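Local coordinates for protein glucoamylase (Thermoanaerobacterium thermosaccharolyticum, PDB 1LF6) that hydrolyses terminal alpha-1,4-linked glucose residues of glucans, probably releasing beta-D-glucose successively from the non-reducing chain ends, at residues L417-P420 with L421-I425; N465-Y468 with E469-Q472; K473-E476 with K477-W481. One frame throughout, in Å; residues are numbered along the deposited sequence.

Interaction 1 of 3, residues L417-P420 with L421-I425; sequences LVKP and LADFI
Lys419 and Asp423 form a salt bridge one turn apart (i to i+4) on helix 414-428 of the (alpha/alpha)-barrel domain. The lysine chain leaves with CG anti to its backbone N, runs nearly extended, and bends only at its last torsion (chi4 50°), which turns NZ back to Asp423 OD2 at 2.9 Å. The ammonium uses the syn lone pair of that oxygen. Asp423 has CG opposite its carbonyl carbon and beside the backbone N (chi1 -68°), which lays the carboxylate back over Lys419 O. This brings OD2 within 3.1 Å of Lys419 O, two acceptors side by side; the nearby ammonium probably eases their repulsion. The other oxygen, OD1, is hydrogen-bonded to Tyr474 OH of helix 468-489, so both carboxylate oxygens are held. Another face of the helix is apolar and buried, where Leu417 and Leu421 meet near Val372 of helix 358-375. Pro420, with no N-H for the turn before it, sits at a kink; its carbonyl is used normally, Pro420 O accepting from Phe424 N at 3.0 Å. Both methyls of Leu417 lean on a single branch of its partner, with CD1 3.7 Å and CD2 3.8 Å from Leu421 CD1.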
ATOM      1  N   LEU A 417       3.561  -5.951 -26.807  1.00 25.41           N
ATOM      2  CA  LEU A 417       3.404  -6.568 -25.491  1.00 25.16           C
ATOM      3  C   LEU A 417       3.232  -8.087 -25.481  1.00 23.50           C
ATOM      4  O   LEU A 417       4.040  -8.813 -24.895  1.00 23.28           O
ATOM      5  CB  LEU A 417       2.212  -5.920 -24.777  1.00 24.37           C
ATOM      6  CG  LEU A 417       1.885  -6.223 -23.308  1.00 27.29           C
ATOM      7  CD1 LEU A 417       1.463  -7.681 -23.123  1.00 25.54           C
ATOM      8  CD2 LEU A 417       3.096  -5.898 -22.460  1.00 27.04           C
ATOM      9  N   VAL A 418       2.177  -8.561 -26.129  1.00 21.81           N
ATOM     10  CA  VAL A 418       1.861  -9.982 -26.159  1.00 20.32           C
ATOM     11  C   VAL A 418       2.920 -10.892 -26.760  1.00 21.52           C
ATOM     12  O   VAL A 418       3.393 -11.815 -26.093  1.00 22.87           O
ATOM     13  CB  VAL A 418       0.515 -10.221 -26.881  1.00 19.66           C
ATOM     14  CG1 VAL A 418       0.190 -11.705 -26.913  1.00 16.38           C
ATOM     15  CG2 VAL A 418      -0.597  -9.439 -26.167  1.00 16.89           C
ATOM     16  N   LYS A 419       3.302 -10.640 -28.008  1.00 20.94           N
ATOM     17  CA  LYS A 419       4.293 -11.486 -28.663  1.00 21.63           C
ATOM     18  C   LYS A 419       5.637 -11.541 -27.934  1.00 19.85           C
ATOM     19  O   LYS A 419       6.168 -12.622 -27.695  1.00 20.99           O
ATOM     20  CB  LYS A 419       4.487 -11.047 -30.122  1.00 21.73           C
ATOM     21  CG  LYS A 419       5.510 -11.864 -30.892  1.00 25.01           C
ATOM     22  CD  LYS A 419       5.217 -11.827 -32.392  1.00 28.59           C
ATOM     23  CE  LYS A 419       6.421 -12.270 -33.205  1.00 28.94           C
ATOM     24  NZ  LYS A 419       6.995 -13.556 -32.731  1.00 31.11           N
ATOM     25  N   PRO A 420       6.210 -10.383 -27.571  1.00 20.34           N
ATOM     26  CA  PRO A 420       7.498 -10.479 -26.870  1.00 20.67           C
ATOM     27  C   PRO A 420       7.435 -11.255 -25.545  1.00 20.66           C
ATOM     28  O   PRO A 420       8.345 -12.026 -25.229  1.00 20.21           O
ATOM     29  CB  PRO A 420       7.911  -9.015 -26.688  1.00 21.95           C
ATOM     30  CG  PRO A 420       6.609  -8.256 -26.779  1.00 26.03           C
ATOM     31  CD  PRO A 420       5.857  -8.984 -27.855  1.00 21.47           C
ATOM     32  N   LEU A 421       6.365 -11.068 -24.780  1.00 19.70           N
ATOM     33  CA  LEU A 421       6.231 -11.773 -23.507  1.00 17.79           C
ATOM     34  C   LEU A 421       5.948 -13.254 -23.719  1.00 17.59           C
ATOM     35  O   LEU A 421       6.491 -14.100 -23.009  1.00 16.98           O
ATOM     36  CB  LEU A 421       5.127 -11.144 -22.650  1.00 14.29           C
ATOM     37  CG  LEU A 421       5.440  -9.760 -22.081  1.00 15.11           C
ATOM     38  CD1 LEU A 421       4.250  -9.265 -21.277  1.00 15.17           C
ATOM     39  CD2 LEU A 421       6.699  -9.827 -21.201  1.00 13.83           C
ATOM     40  N   ALA A 422       5.100 -13.566 -24.696  1.00 17.35           N
ATOM     41  CA  ALA A 422       4.772 -14.952 -24.987  1.00 18.56           C
ATOM     42  C   ALA A 422       6.027 -15.692 -25.440  1.00 19.12           C
ATOM     43  O   ALA A 422       6.282 -16.819 -25.007  1.00 18.03           O
ATOM     44  CB  ALA A 422       3.694 -15.029 -26.069  1.00 19.01           C
ATOM     45  N   ASP A 423       6.809 -15.055 -26.309  1.00 19.51           N
ATOM     46  CA  ASP A 423       8.040 -15.662 -26.810  1.00 20.82           C
ATOM     47  C   ASP A 423       9.056 -15.824 -25.686  1.00 21.21           C
ATOM     48  O   ASP A 423       9.814 -16.789 -25.660  1.00 22.74           O
ATOM     49  CB  ASP A 423       8.654 -14.813 -27.928  1.00 22.56           C
ATOM     50  CG  ASP A 423       7.802 -14.799 -29.195  1.00 23.40           C
ATOM     51  OD1 ASP A 423       7.059 -15.776 -29.429  1.00 24.13           O
ATOM     52  OD2 ASP A 423       7.894 -13.818 -29.958  1.00 23.71           O
ATOM     53  N   PHE A 424       9.071 -14.873 -24.758  1.00 20.34           N
ATOM     54  CA  PHE A 424      10.000 -14.941 -23.639  1.00 20.83           C
ATOM     55  C   PHE A 424       9.634 -16.118 -22.728  1.00 19.23           C
ATOM     56  O   PHE A 424      10.505 -16.872 -22.292  1.00 19.24           O
ATOM     57  CB  PHE A 424       9.973 -13.630 -22.850  1.00 20.32           C
ATOM     58  CG  PHE A 424      10.935 -13.595 -21.700  1.00 20.82           C
ATOM     59  CD1 PHE A 424      10.482 -13.357 -20.406  1.00 20.92           C
ATOM     60  CD2 PHE A 424      12.295 -13.808 -21.904  1.00 21.31           C
ATOM     61  CE1 PHE A 424      11.369 -13.332 -19.333  1.00 20.17           C
ATOM     62  CE2 PHE A 424      13.189 -13.785 -20.839  1.00 20.94           C
ATOM     63  CZ  PHE A 424      12.724 -13.547 -19.551  1.00 19.84           C
ATOM     64  N   ILE A 425       8.345 -16.273 -22.453  1.00 18.35           N
ATOM     65  CA  ILE A 425       7.862 -17.361 -21.610  1.00 18.76           C
ATOM     66  C   ILE A 425       8.185 -18.736 -22.201  1.00 18.85           C
ATOM     67  O   ILE A 425       8.598 -19.644 -21.482  1.00 18.26           O
ATOM     68  CB  ILE A 425       6.335 -17.268 -21.406  1.00 18.62           C
ATOM     69  CG1 ILE A 425       5.999 -16.041 -20.555  1.00 17.16           C
ATOM     70  CG2 ILE A 425       5.808 -18.539 -20.741  1.00 16.00           C
ATOM     71  CD1 ILE A 425       4.520 -15.729 -20.495  1.00 17.16           C
TER

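Interaction 2 of 3, residues N465-Y468 with E469-Q472; sequences NKDY and ESAQ
Asp467 is the N-cap of helix 468-489 and grips Ser470, three residues on, with both oxygens of its carboxylate. The side-chain bonds come first. Ser470 N donates to Asp467 OD1 at 3.0 Å, a nearly straight bond (163°) that reaches the oxygen from above the carboxylate plane. Ser470 OG donates to Asp467 OD2 at 2.8 Å, also from above the plane. With CG opposite its backbone N (chi1 -177°), the aspartate swings its carboxylate forward over the first turn, where it gives the backbone N-H of Ser470 an acceptor; its negative charge probably also interacts favourably with the helix dipole. Replacement of the carboxylate by the methyl group of an alanine would probably leave Ser470 N without its capping acceptor and Ser470 OG free to turn. The backbone bonds then take over: Ala471 N reaches Asp467 O at 3.0 Å and Gln472 N reaches Tyr468 O at 3.0 Å, starting the regular helical pattern. Among charges, Glu469 OE2 stays 5.3 Å from Asp467 OD1, so the like-charged groups lie near one another without touching. Just upstream, Lys466, with its positive phi, is the C-prime residue of a Schellman motif that closes helix 445-464, and the chain passes from one helix end to the next cap within a few residues. Around this tight connection, Ala471 packs on Ala462 and Glu463 of helix 445-464, while Asp467 OD2 is also hydrogen-bonded to Tyr414 OH, tying the cap to the beginning of helix 414-428.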
ATOM      1  N   ASN A 465      -4.899 -11.063 -34.662  1.00 34.48           N
ATOM      2  CA  ASN A 465      -3.944 -10.354 -35.504  1.00 35.19           C
ATOM      3  C   ASN A 465      -3.564 -11.198 -36.718  1.00 35.45           C
ATOM      4  O   ASN A 465      -2.654 -10.857 -37.475  1.00 34.92           O
ATOM      5  CB  ASN A 465      -2.703 -10.008 -34.680  1.00 35.17           C
ATOM      6  CG  ASN A 465      -2.955  -8.872 -33.707  1.00 36.53           C
ATOM      7  OD1 ASN A 465      -2.773  -7.702 -34.044  1.00 37.45           O
ATOM      8  ND2 ASN A 465      -3.393  -9.209 -32.500  1.00 36.23           N
ATOM      9  N   LYS A 466      -4.277 -12.307 -36.887  1.00 36.09           N
ATOM     10  CA  LYS A 466      -4.058 -13.225 -37.999  1.00 37.51           C
ATOM     11  C   LYS A 466      -2.665 -13.852 -38.042  1.00 37.34           C
ATOM     12  O   LYS A 466      -2.180 -14.226 -39.107  1.00 38.03           O
ATOM     13  CB  LYS A 466      -4.365 -12.518 -39.324  1.00 38.81           C
ATOM     14  CG  LYS A 466      -5.821 -12.085 -39.455  1.00 41.11           C
ATOM     15  CD  LYS A 466      -6.083 -11.385 -40.781  1.00 44.02           C
ATOM     16  CE  LYS A 466      -7.549 -10.996 -40.925  1.00 45.57           C
ATOM     17  NZ  LYS A 466      -7.809 -10.288 -42.211  1.00 46.93           N
ATOM     18  N   ASP A 467      -2.027 -13.966 -36.881  1.00 35.41           N
ATOM     19  CA  ASP A 467      -0.707 -14.583 -36.788  1.00 34.98           C
ATOM     20  C   ASP A 467      -0.960 -16.026 -36.363  1.00 35.92           C
ATOM     21  O   ASP A 467      -0.615 -16.439 -35.252  1.00 35.70           O
ATOM     22  CB  ASP A 467       0.149 -13.872 -35.738  1.00 33.24           C
ATOM     23  CG  ASP A 467       1.549 -14.440 -35.651  1.00 31.81           C
ATOM     24  OD1 ASP A 467       1.785 -15.523 -36.222  1.00 33.37           O
ATOM     25  OD2 ASP A 467       2.411 -13.810 -35.004  1.00 30.71           O
ATOM     26  N   TYR A 468      -1.576 -16.788 -37.257  1.00 36.64           N
ATOM     27  CA  TYR A 468      -1.923 -18.173 -36.979  1.00 37.60           C
ATOM     28  C   TYR A 468      -0.741 -19.061 -36.619  1.00 36.62           C
ATOM     29  O   TYR A 468      -0.893 -20.017 -35.858  1.00 35.96           O
ATOM     30  CB  TYR A 468      -2.687 -18.754 -38.167  1.00 39.18           C
ATOM     31  CG  TYR A 468      -3.843 -17.879 -38.594  1.00 41.36           C
ATOM     32  CD1 TYR A 468      -3.657 -16.840 -39.505  1.00 42.27           C
ATOM     33  CD2 TYR A 468      -5.116 -18.063 -38.057  1.00 41.96           C
ATOM     34  CE1 TYR A 468      -4.710 -16.004 -39.868  1.00 44.70           C
ATOM     35  CE2 TYR A 468      -6.176 -17.233 -38.411  1.00 44.54           C
ATOM     36  CZ  TYR A 468      -5.967 -16.206 -39.316  1.00 44.90           C
ATOM     37  OH  TYR A 468      -7.015 -15.386 -39.667  1.00 46.15           O
ATOM     38  N   GLU A 469       0.433 -18.752 -37.158  1.00 36.09           N
ATOM     39  CA  GLU A 469       1.621 -19.539 -36.853  1.00 37.46           C
ATOM     40  C   GLU A 469       1.946 -19.435 -35.364  1.00 35.83           C
ATOM     41  O   GLU A 469       2.151 -20.444 -34.691  1.00 36.00           O
ATOM     42  CB  GLU A 469       2.817 -19.055 -37.674  1.00 39.69           C
ATOM     43  CG  GLU A 469       2.726 -19.371 -39.161  1.00 45.28           C
ATOM     44  CD  GLU A 469       4.002 -19.018 -39.910  1.00 47.65           C
ATOM     45  OE1 GLU A 469       4.059 -19.261 -41.135  1.00 49.44           O
ATOM     46  OE2 GLU A 469       4.944 -18.498 -39.273  1.00 48.33           O
ATOM     47  N   SER A 470       1.994 -18.210 -34.853  1.00 33.74           N
ATOM     48  CA  SER A 470       2.286 -17.994 -33.441  1.00 31.64           C
ATOM     49  C   SER A 470       1.149 -18.542 -32.582  1.00 30.04           C
ATOM     50  O   SER A 470       1.383 -19.142 -31.535  1.00 28.75           O
ATOM     51  CB  SER A 470       2.474 -16.499 -33.158  1.00 31.07           C
ATOM     52  OG  SER A 470       3.634 -15.995 -33.799  1.00 33.67           O
ATOM     53  N   ALA A 471      -0.082 -18.330 -33.033  1.00 30.04           N
ATOM     54  CA  ALA A 471      -1.253 -18.801 -32.309  1.00 30.49           C
ATOM     55  C   ALA A 471      -1.140 -20.293 -32.011  1.00 32.32           C
ATOM     56  O   ALA A 471      -1.299 -20.716 -30.869  1.00 32.15           O
ATOM     57  CB  ALA A 471      -2.507 -18.524 -33.116  1.00 29.65           C
ATOM     58  N   GLN A 472      -0.864 -21.085 -33.044  1.00 32.80           N
ATOM     59  CA  GLN A 472      -0.731 -22.528 -32.889  1.00 32.26           C
ATOM     60  C   GLN A 472       0.413 -22.882 -31.945  1.00 30.72           C
ATOM     61  O   GLN A 472       0.287 -23.762 -31.093  1.00 29.94           O
ATOM     62  CB  GLN A 472      -0.483 -23.185 -34.246  1.00 35.13           C
ATOM     63  CG  GLN A 472      -0.395 -24.695 -34.167  1.00 38.93           C
ATOM     64  CD  GLN A 472       0.004 -25.325 -35.478  1.00 42.49           C
ATOM     65  OE1 GLN A 472      -0.698 -25.203 -36.481  1.00 44.57           O
ATOM     66  NE2 GLN A 472       1.144 -26.008 -35.479  1.00 45.64           N
TER

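Interaction 3 of 3, residues K473-E476 with K477-W481; sequences KYQE and KADNW
Lys477 sits over the carbonyl groups of Lys473 and Tyr474, one turn back on helix 468-489, an alpha-helix of the (alpha/alpha)-barrel domain. Its side chain can be followed outward. Lys477 CB lies 3.4 Å from Tyr474 O, close to the carbonyls of the preceding turn. CG is set opposite the backbone N (chi1 -168°), which carries the chain forward to Trp481, where Lys477 CG rests 3.4 Å above one face of the indole, offset toward the rim. A bend at chi2 keeps Lys477 CD beside the same ring, 3.3 Å from Trp481 NE1. A second bend at chi3 lifts CE off the indole, and Lys477 NZ at the tip is 5.6 Å from Lys473 NZ, a pair of like charges kept apart. CG and CD thus pack on the indole, while CE and NZ lead away; Ile426 of helix 414-428 and Leu455 of helix 445-464 also touch the lysine side chain. The backbone beneath is a regular run of i to i+4 bonds, with Ala478 N meeting Tyr474 O at 2.9 Å. The Tyr474 side chain packs on Ala422 and Ile426 of helix 414-428. Elsewhere on the helix, Gln475 and Asp479 meet beside the C-terminal helix 676-682. Asp479 forms a salt bridge with Arg681 through OD1 and a hydrogen bond with Tyr682 OH through OD2. The glutamine, bent at chi2, crosses Asp479 at a slant, its amide turned 48° from the carboxylate, with Gln475 NE2 3.5 Å from Asp479 OD2.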
ATOM      1  N   LYS A 473       1.534 -22.192 -32.108  1.00 29.35           N
ATOM      2  CA  LYS A 473       2.718 -22.408 -31.281  1.00 28.69           C
ATOM      3  C   LYS A 473       2.426 -22.169 -29.794  1.00 27.07           C
ATOM      4  O   LYS A 473       2.776 -22.983 -28.937  1.00 26.60           O
ATOM      5  CB  LYS A 473       3.828 -21.467 -31.751  1.00 28.39           C
ATOM      6  CG  LYS A 473       5.127 -21.568 -30.978  1.00 32.75           C
ATOM      7  CD  LYS A 473       6.169 -20.615 -31.565  1.00 35.42           C
ATOM      8  CE  LYS A 473       7.461 -20.642 -30.773  1.00 38.95           C
ATOM      9  NZ  LYS A 473       8.017 -22.021 -30.664  1.00 41.59           N
ATOM     10  N   TYR A 474       1.785 -21.044 -29.501  1.00 24.96           N
ATOM     11  CA  TYR A 474       1.443 -20.681 -28.135  1.00 23.58           C
ATOM     12  C   TYR A 474       0.501 -21.696 -27.494  1.00 23.55           C
ATOM     13  O   TYR A 474       0.769 -22.187 -26.401  1.00 22.55           O
ATOM     14  CB  TYR A 474       0.805 -19.291 -28.112  1.00 21.26           C
ATOM     15  CG  TYR A 474       1.744 -18.175 -28.510  1.00 20.16           C
ATOM     16  CD1 TYR A 474       1.255 -16.975 -29.013  1.00 18.45           C
ATOM     17  CD2 TYR A 474       3.129 -18.318 -28.380  1.00 21.32           C
ATOM     18  CE1 TYR A 474       2.115 -15.942 -29.384  1.00 18.42           C
ATOM     19  CE2 TYR A 474       4.000 -17.286 -28.749  1.00 20.67           C
ATOM     20  CZ  TYR A 474       3.480 -16.102 -29.253  1.00 19.54           C
ATOM     21  OH  TYR A 474       4.332 -15.087 -29.641  1.00 17.83           O
ATOM     22  N   GLN A 475      -0.595 -22.016 -28.178  1.00 23.54           N
ATOM     23  CA  GLN A 475      -1.564 -22.971 -27.648  1.00 24.31           C
ATOM     24  C   GLN A 475      -1.004 -24.362 -27.431  1.00 22.58           C
ATOM     25  O   GLN A 475      -1.326 -25.008 -26.437  1.00 22.35           O
ATOM     26  CB  GLN A 475      -2.789 -23.065 -28.551  1.00 25.10           C
ATOM     27  CG  GLN A 475      -3.830 -22.006 -28.271  1.00 31.38           C
ATOM     28  CD  GLN A 475      -4.409 -22.061 -26.857  1.00 29.36           C
ATOM     29  OE1 GLN A 475      -5.182 -21.189 -26.476  1.00 30.19           O
ATOM     30  NE2 GLN A 475      -4.041 -23.080 -26.082  1.00 27.71           N
ATOM     31  N   GLU A 476      -0.181 -24.830 -28.363  1.00 22.79           N
ATOM     32  CA  GLU A 476       0.424 -26.151 -28.232  1.00 22.79           C
ATOM     33  C   GLU A 476       1.263 -26.211 -26.960  1.00 20.73           C
ATOM     34  O   GLU A 476       1.236 -27.202 -26.231  1.00 20.00           O
ATOM     35  CB  GLU A 476       1.305 -26.460 -29.444  1.00 25.50           C
ATOM     36  CG  GLU A 476       0.600 -27.248 -30.537  1.00 31.25           C
ATOM     37  CD  GLU A 476       1.469 -27.448 -31.768  1.00 35.01           C
ATOM     38  OE1 GLU A 476       2.617 -27.912 -31.617  1.00 36.16           O
ATOM     39  OE2 GLU A 476       1.002 -27.144 -32.887  1.00 37.78           O
ATOM     40  N   LYS A 477       2.015 -25.146 -26.709  1.00 18.76           N
ATOM     41  CA  LYS A 477       2.858 -25.067 -25.528  1.00 19.66           C
ATOM     42  C   LYS A 477       1.958 -25.067 -24.293  1.00 18.87           C
ATOM     43  O   LYS A 477       2.175 -25.832 -23.351  1.00 19.13           O
ATOM     44  CB  LYS A 477       3.697 -23.787 -25.573  1.00 21.44           C
ATOM     45  CG  LYS A 477       4.817 -23.723 -24.547  1.00 25.72           C
ATOM     46  CD  LYS A 477       5.889 -24.789 -24.795  1.00 27.31           C
ATOM     47  CE  LYS A 477       6.619 -24.569 -26.106  1.00 28.03           C
ATOM     48  NZ  LYS A 477       7.721 -25.557 -26.299  1.00 29.08           N
ATOM     49  N   ALA A 478       0.933 -24.220 -24.314  1.00 17.51           N
ATOM     50  CA  ALA A 478      -0.004 -24.113 -23.201  1.00 17.93           C
ATOM     51  C   ALA A 478      -0.635 -25.459 -22.859  1.00 18.79           C
ATOM     52  O   ALA A 478      -0.722 -25.831 -21.686  1.00 19.99           O
ATOM     53  CB  ALA A 478      -1.093 -23.090 -23.535  1.00 14.73           C
ATOM     54  N   ASP A 479      -1.072 -26.185 -23.885  1.00 16.78           N
ATOM     55  CA  ASP A 479      -1.692 -27.488 -23.693  1.00 18.78           C
ATOM     56  C   ASP A 479      -0.702 -28.481 -23.090  1.00 19.20           C
ATOM     57  O   ASP A 479      -1.058 -29.278 -22.218  1.00 17.62           O
ATOM     58  CB  ASP A 479      -2.212 -28.037 -25.026  1.00 18.03           C
ATOM     59  CG  ASP A 479      -3.424 -27.273 -25.546  1.00 21.73           C
ATOM     60  OD1 ASP A 479      -3.885 -27.595 -26.658  1.00 22.84           O
ATOM     61  OD2 ASP A 479      -3.922 -26.363 -24.846  1.00 20.30           O
ATOM     62  N   ASN A 480       0.538 -28.430 -23.565  1.00 20.04           N
ATOM     63  CA  ASN A 480       1.583 -29.320 -23.075  1.00 20.82           C
ATOM     64  C   ASN A 480       1.860 -29.055 -21.596  1.00 20.66           C
ATOM     65  O   ASN A 480       1.839 -29.975 -20.773  1.00 22.71           O
ATOM     66  CB  ASN A 480       2.866 -29.123 -23.890  1.00 21.01           C
ATOM     67  CG  ASN A 480       4.021 -29.964 -23.372  1.00 24.67           C
ATOM     68  OD1 ASN A 480       3.941 -31.194 -23.333  1.00 29.29           O
ATOM     69  ND2 ASN A 480       5.101 -29.306 -22.970  1.00 22.38           N
ATOM     70  N   TRP A 481       2.117 -27.797 -21.261  1.00 19.65           N
ATOM     71  CA  TRP A 481       2.394 -27.430 -19.878  1.00 19.07           C
ATOM     72  C   TRP A 481       1.196 -27.716 -18.979  1.00 18.61           C
ATOM     73  O   TRP A 481       1.359 -28.120 -17.830  1.00 19.75           O
ATOM     74  CB  TRP A 481       2.781 -25.950 -19.789  1.00 16.16           C
ATOM     75  CG  TRP A 481       4.078 -25.620 -20.480  1.00 17.46           C
ATOM     76  CD1 TRP A 481       4.897 -26.487 -21.153  1.00 16.22           C
ATOM     77  CD2 TRP A 481       4.705 -24.334 -20.560  1.00 15.76           C
ATOM     78  NE1 TRP A 481       5.992 -25.816 -21.644  1.00 16.73           N
ATOM     79  CE2 TRP A 481       5.900 -24.495 -21.294  1.00 17.02           C
ATOM     80  CE3 TRP A 481       4.374 -23.058 -20.083  1.00 17.45           C
ATOM     81  CZ2 TRP A 481       6.764 -23.429 -21.562  1.00 17.34           C
ATOM     82  CZ3 TRP A 481       5.234 -21.999 -20.349  1.00 14.29           C
ATOM     83  CH2 TRP A 481       6.410 -22.192 -21.080  1.00 16.53           C
TER

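All three are local contacts, along a helix or at its cap, with interactions 2 and 3 following one another along helix 468-489 and interaction 1 lying on helix 414-428. Interaction 2 is the surface member, at a helix start, and its chemistry is that of capping hydrogen bonds. Interactions 1 and 3 are partly buried turns within a helix, each with an apolar side and a charged one: 1 closes its salt bridge internally, whereas in 3 the carboxylate of Asp479 is turned to helix 676-682. They also touch directly, where Asp423 meets Tyr474, with Ala422 CB against the tyrosine ring and Ile425 O near Trp481 CH2. Interaction 2 meets interaction 1 more loosely, through Lys419 and Ser470.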